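Long-range contacts in peptidase S8 and S53, subtilisin, kexin, sedolisin (Mycobacterium smegmatis, PDB 4KG7), which probably cleaves proteins as a subtilisin-like serine endopeptidase (mycosin) of the ESX-3 type VII secretion system: residues M26-E31 with P138-R143; D90-T95 with S132-S137; E228-P233 with G245-S250. All blocks are in the same frame, centred on the assembly; numbering follows the deposited sequence.

Contact 1 of 3, residues M26-E31 with P138-R143; sequences MMQRSE and PRFAPR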
ATOM      1  N   MET A  26      -7.183  20.341 -11.460  1.00 16.33           N
ATOM      2  CA  MET A  26      -6.307  20.450 -10.292  1.00 17.00           C
ATOM      3  C   MET A  26      -5.156  21.387 -10.619  1.00 18.39           C
ATOM      4  O   MET A  26      -4.795  21.567 -11.791  1.00 19.40           O
ATOM      5  CB  MET A  26      -5.756  19.069  -9.919  1.00 16.31           C
ATOM      6  CG  MET A  26      -6.836  18.020  -9.708  1.00 16.24           C
ATOM      7  SD  MET A  26      -7.860  18.374  -8.267  1.00 16.40           S
ATOM      8  CE  MET A  26      -6.791  17.729  -6.982  1.00 16.57           C
ATOM      9  N   MET A  27      -4.593  21.997  -9.586  1.00 19.93           N
ATOM     10  CA  MET A  27      -3.423  22.864  -9.743  1.00 21.53           C
ATOM     11  C   MET A  27      -2.389  22.456  -8.716  1.00 20.93           C
ATOM     12  O   MET A  27      -2.727  22.029  -7.626  1.00 20.06           O
ATOM     13  CB  MET A  27      -3.787  24.362  -9.621  1.00 24.46           C
ATOM     14  CG  MET A  27      -3.817  24.950  -8.215  1.00 26.36           C
ATOM     15  SD  MET A  27      -4.337  26.693  -8.157  1.00 31.71           S
ATOM     16  CE  MET A  27      -2.745  27.518  -8.285  1.00 31.29           C
ATOM     17  N   GLN A  28      -1.118  22.599  -9.076  1.00 20.78           N
ATOM     18  CA  GLN A  28      -0.041  22.263  -8.155  1.00 20.24           C
ATOM     19  C   GLN A  28       0.112  23.409  -7.154  1.00 21.99           C
ATOM     20  O   GLN A  28       0.260  24.551  -7.567  1.00 23.34           O
ATOM     21  CB  GLN A  28       1.253  22.029  -8.929  1.00 20.02           C
ATOM     22  CG  GLN A  28       2.351  21.458  -8.050  1.00 19.41           C
ATOM     23  CD  GLN A  28       3.604  21.117  -8.810  1.00 19.56           C
ATOM     24  OE1 GLN A  28       3.592  20.915 -10.034  1.00 19.93           O
ATOM     25  NE2 GLN A  28       4.706  21.037  -8.080  1.00 19.83           N
ATOM     26  N   ARG A  29       0.036  23.111  -5.858  1.00 22.84           N
ATOM     27  CA  ARG A  29       0.084  24.158  -4.817  1.00 25.10           C
ATOM     28  C   ARG A  29       1.412  24.197  -4.073  1.00 24.09           C
ATOM     29  O   ARG A  29       1.708  25.190  -3.426  1.00 24.24           O
ATOM     30  CB  ARG A  29      -1.061  23.985  -3.810  1.00 27.82           C
ATOM     31  CG  ARG A  29      -0.875  22.835  -2.838  1.00 30.64           C
ATOM     32  CD  ARG A  29      -2.091  22.623  -1.938  1.00 34.50           C
ATOM     33  NE  ARG A  29      -2.169  21.239  -1.456  1.00 37.02           N
ATOM     34  CZ  ARG A  29      -3.195  20.715  -0.779  1.00 39.47           C
ATOM     35  NH1 ARG A  29      -4.266  21.451  -0.471  1.00 41.09           N
ATOM     36  NH2 ARG A  29      -3.149  19.439  -0.401  1.00 40.83           N
ATOM     37  N   SER A  30       2.194  23.123  -4.162  1.00 22.08           N
ATOM     38  CA  SER A  30       3.463  22.981  -3.442  1.00 22.02           C
ATOM     39  C   SER A  30       4.493  22.480  -4.425  1.00 19.99           C
ATOM     40  O   SER A  30       4.163  21.723  -5.352  1.00 17.42           O
ATOM     41  CB  SER A  30       3.343  21.932  -2.329  1.00 23.08           C
ATOM     42  OG  SER A  30       2.767  22.490  -1.174  1.00 27.51           O
ATOM     43  N   GLU A  31       5.739  22.878  -4.197  1.00 18.81           N
ATOM     44  CA  GLU A  31       6.864  22.420  -4.999  1.00 18.46           C
ATOM     45  C   GLU A  31       7.010  20.904  -4.896  1.00 16.67           C
ATOM     46  O   GLU A  31       6.838  20.340  -3.832  1.00 15.72           O
ATOM     47  CB  GLU A  31       8.146  23.094  -4.489  1.00 19.81           C
ATOM     48  CG  GLU A  31       9.403  22.805  -5.288  1.00 20.95           C
ATOM     49  CD  GLU A  31      10.636  23.529  -4.749  1.00 22.34           C
ATOM     50  OE1 GLU A  31      10.525  24.275  -3.751  1.00 22.26           O
ATOM     51  OE2 GLU A  31      11.730  23.346  -5.331  1.00 23.97           O
ATOM     52  N   PRO A 138      -0.584  15.078  -2.441  1.00 13.72           N
ATOM     53  CA  PRO A 138      -0.848  16.255  -1.599  1.00 14.97           C
ATOM     54  C   PRO A 138      -0.236  17.536  -2.104  1.00 16.43           C
ATOM     55  O   PRO A 138      -0.471  18.605  -1.491  1.00 17.96           O
ATOM     56  CB  PRO A 138      -0.217  15.887  -0.264  1.00 15.06           C
ATOM     57  CG  PRO A 138       0.769  14.858  -0.550  1.00 14.63           C
ATOM     58  CD  PRO A 138       0.347  14.133  -1.803  1.00 13.79           C
ATOM     59  N   ARG A 139       0.543  17.464  -3.188  1.00 16.72           N
ATOM     60  CA  ARG A 139       1.109  18.669  -3.788  1.00 17.72           C
ATOM     61  C   ARG A 139       0.084  19.406  -4.664  1.00 16.21           C
ATOM     62  O   ARG A 139       0.379  20.475  -5.183  1.00 15.73           O
ATOM     63  CB  ARG A 139       2.332  18.336  -4.644  1.00 19.81           C
ATOM     64  CG  ARG A 139       3.474  17.661  -3.902  1.00 23.13           C
ATOM     65  CD  ARG A 139       4.109  18.587  -2.896  1.00 26.33           C
ATOM     66  NE  ARG A 139       5.080  17.891  -2.069  1.00 31.06           N
ATOM     67  CZ  ARG A 139       4.740  17.057  -1.090  1.00 33.76           C
ATOM     68  NH1 ARG A 139       3.462  16.823  -0.805  1.00 33.37           N
ATOM     69  NH2 ARG A 139       5.677  16.460  -0.371  1.00 36.92           N
ATOM     70  N   PHE A 140      -1.093  18.804  -4.856  1.00 15.05           N
ATOM     71  CA  PHE A 140      -2.126  19.360  -5.735  1.00 14.93           C
ATOM     72  C   PHE A 140      -3.434  19.549  -4.991  1.00 15.14           C
ATOM     73  O   PHE A 140      -3.726  18.872  -4.002  1.00 15.33           O
ATOM     74  CB  PHE A 140      -2.370  18.438  -6.933  1.00 14.30           C
ATOM     75  CG  PHE A 140      -1.237  18.407  -7.899  1.00 14.07           C
ATOM     76  CD1 PHE A 140      -0.076  17.723  -7.592  1.00 13.67           C
ATOM     77  CD2 PHE A 140      -1.325  19.068  -9.122  1.00 14.39           C
ATOM     78  CE1 PHE A 140       0.988  17.696  -8.469  1.00 13.86           C
ATOM     79  CE2 PHE A 140      -0.257  19.018 -10.012  1.00 14.44           C
ATOM     80  CZ  PHE A 140       0.903  18.353  -9.676  1.00 14.35           C
ATOM     81  N   ALA A 141      -4.202  20.506  -5.476  1.00 15.93           N
ATOM     82  CA  ALA A 141      -5.536  20.777  -4.971  1.00 16.34           C
ATOM     83  C   ALA A 141      -6.397  21.235  -6.139  1.00 16.52           C
ATOM     84  O   ALA A 141      -5.876  21.607  -7.182  1.00 16.46           O
ATOM     85  CB  ALA A 141      -5.472  21.861  -3.915  1.00 16.93           C
ATOM     86  N   PRO A 142      -7.722  21.229  -5.959  1.00 16.64           N
ATOM     87  CA  PRO A 142      -8.592  21.780  -6.991  1.00 17.14           C
ATOM     88  C   PRO A 142      -8.225  23.209  -7.377  1.00 17.92           C
ATOM     89  O   PRO A 142      -7.892  24.036  -6.517  1.00 17.89           O
ATOM     90  CB  PRO A 142      -9.964  21.742  -6.330  1.00 17.44           C
ATOM     91  CG  PRO A 142      -9.894  20.605  -5.392  1.00 17.08           C
ATOM     92  CD  PRO A 142      -8.499  20.644  -4.845  1.00 16.65           C
ATOM     93  N   ARG A 143      -8.299  23.498  -8.665  1.00 18.77           N
ATOM     94  CA  ARG A 143      -8.007  24.826  -9.165  1.00 20.64           C
ATOM     95  C   ARG A 143      -9.004  25.834  -8.568  1.00 21.23           C
ATOM     96  O   ARG A 143      -8.623  26.943  -8.159  1.00 21.54           O
ATOM     97  CB  ARG A 143      -8.083  24.815 -10.691  1.00 22.09           C
ATOM     98  CG  ARG A 143      -7.426  25.993 -11.369  1.00 24.10           C
ATOM     99  CD  ARG A 143      -7.564  25.878 -12.877  1.00 25.76           C
ATOM    100  NE  ARG A 143      -8.968  25.986 -13.269  1.00 28.17           N
ATOM    101  CZ  ARG A 143      -9.504  25.469 -14.377  1.00 29.14           C
ATOM    102  NH1 ARG A 143      -8.756  24.803 -15.253  1.00 29.57           N
ATOM    103  NH2 ARG A 143     -10.801  25.626 -14.608  1.00 29.86           N
TER
HETATM  104  O   HOH W   1       0.785  21.020  -0.887  1.00 32.05           O
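M26-M27-Q28 and F140-A141-P142 pair as a two-stranded antiparallel sheet at the protein surface, where the N-terminal extension meets the segment after strand 129-134. M27 and A141 form the hydrogen-bonded pair: M27 N donates to A141 O at 2.8 Å and A141 N to M27 O at 3.0 Å. Beyond the strands, R29 N reaches R139 O at 2.7 Å. The R29 side chain then reaches across the other segment, NE and NH2 both gripping P138 O side-on (3.1 and 3.0 Å). This oxygen lies in the guanidinium plane, while F140 O and A141 CB lie over one face. A water bridges P138 O to S30 OG. On the other side of the sheet, Q28 CB sits over a face of the F140 ring in a CH-pi contact, 3.9 Å from its centroid. Q28 CG is anti to the backbone N (chi1 -171°), and the extended chain carries NE2 to S30 O, 2.9 Å away and in the plane of the Q28 amide. M26 lays CE against P142 CD at 4.0 Å. Around this sheet, F140 packs on I92 and E93 of the loop after strand 85-90, while R139 forms a salt bridge to D102, ahead of helix 104-113.

Contact 2 of 3, residues D90-T95 with S132-S137; sequences DYIEST and SIRQNS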
ATOM      1  N   ASP A  90      -3.422   8.837 -14.701  1.00  8.58           N
ATOM      2  CA  ASP A  90      -3.313   9.931 -13.742  1.00  8.60           C
ATOM      3  C   ASP A  90      -4.726  10.423 -13.380  1.00  8.75           C
ATOM      4  O   ASP A  90      -5.569  10.647 -14.260  1.00  9.51           O
ATOM      5  CB  ASP A  90      -2.482  11.037 -14.416  1.00  8.91           C
ATOM      6  CG  ASP A  90      -2.019  12.138 -13.473  1.00  9.03           C
ATOM      7  OD1 ASP A  90      -2.380  12.158 -12.289  1.00  8.69           O
ATOM      8  OD2 ASP A  90      -1.279  13.031 -13.955  1.00  9.20           O
ATOM      9  N   TYR A  91      -4.955  10.607 -12.084  1.00  8.46           N
ATOM     10  CA  TYR A  91      -6.217  11.126 -11.535  1.00  8.65           C
ATOM     11  C   TYR A  91      -6.009  12.538 -10.970  1.00  9.34           C
ATOM     12  O   TYR A  91      -6.932  13.086 -10.385  1.00  9.69           O
ATOM     13  CB  TYR A  91      -6.761  10.192 -10.433  1.00  8.06           C
ATOM     14  CG  TYR A  91      -7.304   8.937 -11.053  1.00  7.66           C
ATOM     15  CD1 TYR A  91      -6.446   7.890 -11.416  1.00  7.29           C
ATOM     16  CD2 TYR A  91      -8.637   8.819 -11.357  1.00  7.77           C
ATOM     17  CE1 TYR A  91      -6.939   6.739 -12.029  1.00  7.12           C
ATOM     18  CE2 TYR A  91      -9.134   7.682 -11.967  1.00  7.58           C
ATOM     19  CZ  TYR A  91      -8.279   6.646 -12.299  1.00  7.30           C
ATOM     20  OH  TYR A  91      -8.756   5.516 -12.937  1.00  7.07           O
ATOM     21  N   ILE A  92      -4.831  13.124 -11.205  1.00  9.99           N
ATOM     22  CA  ILE A  92      -4.473  14.468 -10.687  1.00 10.86           C
ATOM     23  C   ILE A  92      -4.294  15.435 -11.857  1.00 11.61           C
ATOM     24  O   ILE A  92      -5.062  16.385 -12.000  1.00 12.13           O
ATOM     25  CB  ILE A  92      -3.223  14.420  -9.794  1.00 10.88           C
ATOM     26  CG1 ILE A  92      -3.479  13.567  -8.534  1.00 10.64           C
ATOM     27  CG2 ILE A  92      -2.832  15.821  -9.381  1.00 11.41           C
ATOM     28  CD1 ILE A  92      -4.454  14.140  -7.529  1.00 11.25           C
ATOM     29  N   GLU A  93      -3.311  15.154 -12.707  1.00 11.95           N
ATOM     30  CA  GLU A  93      -3.145  15.845 -13.976  1.00 13.07           C
ATOM     31  C   GLU A  93      -3.502  14.871 -15.100  1.00 13.21           C
ATOM     32  O   GLU A  93      -4.296  13.948 -14.888  1.00 13.15           O
ATOM     33  CB  GLU A  93      -1.719  16.390 -14.117  1.00 13.70           C
ATOM     34  CG  GLU A  93      -1.270  17.326 -12.996  1.00 14.37           C
ATOM     35  CD  GLU A  93       0.132  17.842 -13.204  1.00 15.25           C
ATOM     36  OE1 GLU A  93       1.081  17.030 -13.182  1.00 15.63           O
ATOM     37  OE2 GLU A  93       0.301  19.078 -13.383  1.00 16.61           O
ATOM     38  N   SER A  94      -2.888  15.047 -16.273  1.00 13.84           N
ATOM     39  CA  SER A  94      -3.173  14.201 -17.437  0.50 13.94           C
ATOM     40  C   SER A  94      -1.922  13.474 -17.906  1.00 13.72           C
ATOM     41  O   SER A  94      -1.771  13.156 -19.106  1.00 14.50           O
ATOM     42  CB  SER A  94      -3.770  15.042 -18.576  0.50 14.88           C
ATOM     43  OG  SER A  94      -2.917  16.113 -18.937  0.50 15.54           O
ATOM     44  N   THR A  95      -1.026  13.202 -16.969  1.00 12.63           N
ATOM     45  CA  THR A  95       0.197  12.459 -17.261  1.00 12.04           C
ATOM     46  C   THR A  95      -0.121  10.976 -17.430  1.00 11.58           C
ATOM     47  O   THR A  95      -1.249  10.534 -17.252  1.00 11.37           O
ATOM     48  CB  THR A  95       1.298  12.638 -16.163  1.00 11.83           C
ATOM     49  OG1 THR A  95       0.942  11.910 -14.977  1.00 10.86           O
ATOM     50  CG2 THR A  95       1.528  14.102 -15.828  1.00 12.05           C
ATOM     51  N   SER A 132       2.026   1.873 -12.947  1.00  7.41           N
ATOM     52  CA  SER A 132       1.858   3.042 -12.080  1.00  6.87           C
ATOM     53  C   SER A 132       0.619   3.853 -12.441  1.00  6.90           C
ATOM     54  O   SER A 132       0.507   4.350 -13.550  1.00  7.03           O
ATOM     55  CB  SER A 132       3.039   3.978 -12.211  1.00  6.99           C
ATOM     56  OG  SER A 132       2.815   5.100 -11.401  1.00  6.84           O
ATOM     57  N   ILE A 133      -0.283   3.994 -11.475  1.00  6.59           N
ATOM     58  CA  ILE A 133      -1.486   4.827 -11.610  1.00  6.66           C
ATOM     59  C   ILE A 133      -1.356   5.924 -10.561  1.00  6.73           C
ATOM     60  O   ILE A 133      -1.333   5.643  -9.349  1.00  6.48           O
ATOM     61  CB  ILE A 133      -2.774   4.018 -11.340  1.00  6.65           C
ATOM     62  CG1 ILE A 133      -2.914   2.894 -12.371  1.00  6.85           C
ATOM     63  CG2 ILE A 133      -4.002   4.914 -11.391  1.00  6.85           C
ATOM     64  CD1 ILE A 133      -4.015   1.908 -12.019  1.00  6.90           C
ATOM     65  N   ARG A 134      -1.228   7.166 -10.990  1.00  7.12           N
ATOM     66  CA  ARG A 134      -1.159   8.243 -10.020  1.00  7.25           C
ATOM     67  C   ARG A 134      -2.580   8.597  -9.597  1.00  7.47           C
ATOM     68  O   ARG A 134      -3.336   9.206 -10.328  1.00  7.71           O
ATOM     69  CB  ARG A 134      -0.429   9.516 -10.511  1.00  7.57           C
ATOM     70  CG  ARG A 134      -0.435  10.590  -9.416  1.00  7.70           C
ATOM     71  CD  ARG A 134       0.546  11.717  -9.620  1.00  8.08           C
ATOM     72  NE  ARG A 134       0.187  12.587 -10.728  1.00  8.57           N
ATOM     73  CZ  ARG A 134       0.837  13.700 -11.027  1.00  8.97           C
ATOM     74  NH1 ARG A 134       1.834  14.119 -10.260  1.00  9.16           N
ATOM     75  NH2 ARG A 134       0.456  14.421 -12.079  1.00  9.38           N
ATOM     76  N   GLN A 135      -2.928   8.200  -8.386  1.00  7.71           N
ATOM     77  CA  GLN A 135      -4.267   8.402  -7.845  1.00  8.04           C
ATOM     78  C   GLN A 135      -4.369   9.592  -6.927  1.00  8.79           C
ATOM     79  O   GLN A 135      -5.472  10.128  -6.730  1.00  8.67           O
ATOM     80  CB  GLN A 135      -4.742   7.100  -7.158  1.00  7.89           C
ATOM     81  CG  GLN A 135      -6.126   7.145  -6.532  1.00  8.15           C
ATOM     82  CD  GLN A 135      -6.117   7.603  -5.079  1.00  8.36           C
ATOM     83  OE1 GLN A 135      -5.095   7.504  -4.374  1.00  8.70           O
ATOM     84  NE2 GLN A 135      -7.241   8.147  -4.618  1.00  8.58           N
ATOM     85  N   ASN A 136      -3.250  10.019  -6.359  1.00  9.45           N
ATOM     86  CA  ASN A 136      -3.279  11.193  -5.492  1.00 10.99           C
ATOM     87  C   ASN A 136      -1.955  11.852  -5.333  1.00 11.07           C
ATOM     88  O   ASN A 136      -0.915  11.274  -5.645  1.00 10.19           O
ATOM     89  CB  ASN A 136      -3.873  10.871  -4.123  1.00 12.55           C
ATOM     90  CG  ASN A 136      -4.687  12.055  -3.532  1.00 14.70           C
ATOM     91  OD1 ASN A 136      -4.639  13.262  -3.970  1.00 16.62           O
ATOM     92  ND2 ASN A 136      -5.477  11.706  -2.510  1.00 16.58           N
ATOM     93  N   SER A 137      -1.988  13.097  -4.894  1.00 11.58           N
ATOM     94  CA  SER A 137      -0.774  13.832  -4.523  1.00 11.83           C
ATOM     95  C   SER A 137      -1.190  14.972  -3.633  1.00 13.04           C
ATOM     96  O   SER A 137      -2.040  15.758  -4.030  1.00 13.65           O
ATOM     97  CB  SER A 137      -0.060  14.405  -5.736  1.00 11.95           C
ATOM     98  OG  SER A 137       0.941  15.351  -5.276  1.00 11.73           O
TER
HETATM   99  O   HOH W   2       3.127  16.448 -11.277  1.00 20.25           O
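The R134 guanidinium has I92 CB over one face and two carboxylates, D90 and E93, at its edge; the Y91 ring takes R134 O and I133 CG2 at its edge. This salt-bridge network joins the C-terminal ends of parallel strands 85-90 and 129-134 in the central sheet of the subtilisin fold. R134 grips D90 side-on, NE to OD1 at 3.0 Å and NH2 to OD2 at 2.9 Å, with the carboxylate turned 49° from the guanidinium plane. The arginine chain leaves with CG anti to the backbone N (chi1 179°) and bends at chi3, which swings the group alongside D90. NH2 also donates to the anti lone pair of E93 OE1. D90 is itself held firmly: I92 N meets OD1 in an Asx turn, from the face of the carboxylate opposite R134 NE, and T95 gives both N and OG1 to OD2. Such crowding of donors would be expected to favour the ionised form of D90. Y91 N continues the strand pairing to R134 O at 2.8 Å, and Y91 OH bonds to T19 O of the N-terminal extension. At the edge of the guanidinium, one water accepts from R134 NH1 and donates to E93 OE1, 2.9 Å from each.

Contact 3 of 3, residues E228-P233 with G245-S250; sequences ESNPLP and GVTSVS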
ATOM      1  N   GLU A 228      -6.309   7.696  13.771  1.00 13.26           N
ATOM      2  CA  GLU A 228      -6.009   7.383  15.158  1.00 13.45           C
ATOM      3  C   GLU A 228      -6.233   5.910  15.415  1.00 11.95           C
ATOM      4  O   GLU A 228      -7.181   5.317  14.885  1.00 11.51           O
ATOM      5  CB  GLU A 228      -6.901   8.203  16.108  1.00 15.61           C
ATOM      6  CG  GLU A 228      -6.550   9.677  16.131  1.00 18.00           C
ATOM      7  CD  GLU A 228      -7.481  10.536  16.976  1.00 20.77           C
ATOM      8  OE1 GLU A 228      -8.445  10.018  17.601  1.00 22.68           O
ATOM      9  OE2 GLU A 228      -7.239  11.769  16.992  1.00 23.93           O
ATOM     10  N   SER A 229      -5.363   5.304  16.214  1.00 10.86           N
ATOM     11  CA  SER A 229      -5.567   3.931  16.611  1.00 10.27           C
ATOM     12  C   SER A 229      -6.908   3.746  17.297  1.00 10.40           C
ATOM     13  O   SER A 229      -7.313   4.551  18.140  1.00 10.98           O
ATOM     14  CB  SER A 229      -4.452   3.478  17.538  1.00 10.21           C
ATOM     15  OG  SER A 229      -3.291   3.162  16.792  1.00  9.79           O
ATOM     16  N   ASN A 230      -7.554   2.625  16.969  1.00 10.09           N
ATOM     17  CA  ASN A 230      -8.835   2.235  17.560  1.00 10.59           C
ATOM     18  C   ASN A 230      -8.656   1.349  18.783  1.00 11.32           C
ATOM     19  O   ASN A 230      -7.602   0.742  18.954  1.00 11.25           O
ATOM     20  CB  ASN A 230      -9.637   1.509  16.507  1.00 10.12           C
ATOM     21  CG  ASN A 230     -10.027   2.423  15.387  1.00  9.87           C
ATOM     22  OD1 ASN A 230     -10.836   3.334  15.589  1.00  9.75           O
ATOM     23  ND2 ASN A 230      -9.417   2.238  14.211  1.00  9.39           N
ATOM     24  N   PRO A 231      -9.672   1.291  19.653  1.00 12.41           N
ATOM     25  CA  PRO A 231      -9.523   0.451  20.835  1.00 13.31           C
ATOM     26  C   PRO A 231      -9.290  -1.003  20.470  1.00 13.55           C
ATOM     27  O   PRO A 231      -9.817  -1.508  19.470  1.00 14.25           O
ATOM     28  CB  PRO A 231     -10.858   0.600  21.583  1.00 13.84           C
ATOM     29  CG  PRO A 231     -11.514   1.782  20.975  1.00 13.86           C
ATOM     30  CD  PRO A 231     -10.949   2.024  19.625  1.00 12.94           C
ATOM     31  N   LEU A 232      -8.474  -1.671  21.267  1.00 14.77           N
ATOM     32  CA  LEU A 232      -8.071  -3.029  20.994  1.00 14.90           C
ATOM     33  C   LEU A 232      -9.192  -4.022  21.338  1.00 15.62           C
ATOM     34  O   LEU A 232     -10.185  -3.638  21.963  1.00 16.78           O
ATOM     35  CB  LEU A 232      -6.814  -3.332  21.816  1.00 15.27           C
ATOM     36  CG  LEU A 232      -5.618  -2.430  21.501  1.00 15.37           C
ATOM     37  CD1 LEU A 232      -4.485  -2.844  22.409  1.00 16.27           C
ATOM     38  CD2 LEU A 232      -5.207  -2.530  20.045  1.00 14.64           C
ATOM     39  N   PRO A 233      -9.039  -5.286  20.929  1.00 15.92           N
ATOM     40  CA  PRO A 233     -10.017  -6.328  21.234  1.00 16.73           C
ATOM     41  C   PRO A 233     -10.437  -6.282  22.704  1.00 17.92           C
ATOM     42  O   PRO A 233      -9.583  -6.122  23.578  1.00 18.11           O
ATOM     43  CB  PRO A 233      -9.243  -7.601  20.890  1.00 16.50           C
ATOM     44  CG  PRO A 233      -8.467  -7.183  19.677  1.00 15.76           C
ATOM     45  CD  PRO A 233      -7.935  -5.833  20.115  1.00 15.45           C
ATOM     46  N   GLY A 245     -16.129  -0.618  18.638  1.00 13.77           N
ATOM     47  CA  GLY A 245     -15.395   0.470  19.258  1.00 13.36           C
ATOM     48  C   GLY A 245     -14.667   1.393  18.303  1.00 12.62           C
ATOM     49  O   GLY A 245     -14.054   2.350  18.738  1.00 12.60           O
ATOM     50  N   VAL A 246     -14.722   1.133  17.001  1.00 11.93           N
ATOM     51  CA  VAL A 246     -13.947   1.938  16.049  1.00 11.40           C
ATOM     52  C   VAL A 246     -14.359   3.402  16.082  1.00 11.73           C
ATOM     53  O   VAL A 246     -15.552   3.708  16.049  1.00 12.40           O
ATOM     54  CB  VAL A 246     -14.087   1.384  14.623  1.00 10.98           C
ATOM     55  CG1 VAL A 246     -13.558   2.362  13.591  1.00 10.72           C
ATOM     56  CG2 VAL A 246     -13.314   0.077  14.547  1.00 10.54           C
ATOM     57  N   THR A 247     -13.363   4.289  16.159  1.00 11.53           N
ATOM     58  CA  THR A 247     -13.579   5.729  16.092  1.00 11.84           C
ATOM     59  C   THR A 247     -12.964   6.351  14.834  1.00 11.33           C
ATOM     60  O   THR A 247     -13.355   7.463  14.462  1.00 11.59           O
ATOM     61  CB  THR A 247     -12.990   6.441  17.322  1.00 12.38           C
ATOM     62  OG1 THR A 247     -11.563   6.233  17.379  1.00 12.44           O
ATOM     63  CG2 THR A 247     -13.624   5.968  18.595  1.00 12.98           C
ATOM     64  N   SER A 248     -11.988   5.662  14.226  1.00 10.55           N
ATOM     65  CA  SER A 248     -11.257   6.194  13.076  1.00 10.17           C
ATOM     66  C   SER A 248     -11.189   5.104  12.030  1.00  9.77           C
ATOM     67  O   SER A 248     -10.608   4.045  12.284  1.00  9.56           O
ATOM     68  CB  SER A 248      -9.846   6.566  13.522  1.00  9.93           C
ATOM     69  OG  SER A 248      -9.071   7.118  12.474  1.00  9.72           O
ATOM     70  N   VAL A 249     -11.819   5.358  10.894  1.00  9.70           N
ATOM     71  CA  VAL A 249     -11.949   4.373   9.814  1.00  9.41           C
ATOM     72  C   VAL A 249     -10.813   4.550   8.824  1.00  8.99           C
ATOM     73  O   VAL A 249     -10.651   5.624   8.270  1.00  9.71           O
ATOM     74  CB  VAL A 249     -13.292   4.516   9.087  1.00  9.70           C
ATOM     75  CG1 VAL A 249     -13.396   3.578   7.894  1.00  9.42           C
ATOM     76  CG2 VAL A 249     -14.441   4.256  10.062  1.00 10.35           C
ATOM     77  N   SER A 250     -10.050   3.489   8.617  1.00  8.40           N
ATOM     78  CA  SER A 250      -8.957   3.514   7.652  1.00  7.96           C
ATOM     79  C   SER A 250      -9.436   2.937   6.321  1.00  7.70           C
ATOM     80  O   SER A 250      -9.938   1.824   6.273  1.00  7.71           O
ATOM     81  CB  SER A 250      -7.793   2.693   8.173  1.00  7.69           C
ATOM     82  OG  SER A 250      -6.736   2.641   7.236  1.00  7.38           O
TER
HETATM   83  O   HOH W   3     -10.562   8.688  16.664  1.00 17.88           O
HETATM   84  O   HOH W   4      -9.791   5.480  19.009  1.00 24.51           O
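The N230 carboxamide meets the backbone of T247 and S248 and joins a loop, 228-233, to the segment entering strand 248-251, which runs nearly antiparallel to it without strand pairing. N230 CG stands anti to its own carbonyl carbon (chi1 -67°), a rotation that aims the amide across the gap. OD1 takes two backbone donors: T247 N at 2.8 Å, tilted from the carbonyl plane, and S248 N at 2.9 Å, in that plane on a lone pair. ND2 donates a hydrogen bond to S248 O at 2.9 Å, and this acceptor lies in the amide plane. S248 is thus held through both its N and its O by one flat group. ND2 has a second acceptor in A277 O, so this buried amide uses both of its ends. V246 places CG1 anti to the backbone N (chi1 167°) and close to N230 OD1, 3.5 Å away, giving the amide an apolar flank.

The S248 hydroxyl, also anti to its backbone N, points back across to accept from E228 N at 3.1 Å, in a nearly straight bond (163°). T247 OG1 is placed between its backbone N and carbonyl carbon, where it meets two waters; one water donates to S229 O, the other to E228 OE1, so the two segments are also joined through water. At the far end the P231 ring rests on a backbone carbonyl, CD lying 3.2 Å from G245 O.

The arrangement lies away from the predicted catalytic residues. An asparagine amide bonded to both N and O of S248 takes the place of strand pairing at the start of strand 248-251, whose regular antiparallel partner is strand 182-185, and holds it to the long loop that follows strand 209-213 of the central parallel sheet.

In the fold
From the N terminus, residues 26-31 pair with 138-143 across a separation of 107 residues, so contact 1 closes a wide loop that carries strands 68-73, 85-90 and 129-134 and helix 104-113. Contact 2 nests inside it, returning from the end of strand 85-90 to that of 129-134. The two touch: the F140 ring packs on I92 CG2 and M26 CG meets I92 O, so the N-terminal extension is laid over one border of the central sheet. Contact 3 follows in series, closing a short excursion that ties the loop after strand 209-213 to the start of strand 248-251. Its centre is about 31 Å from that of contact 1 and about 30 Å from that of contact 2, and it touches neither.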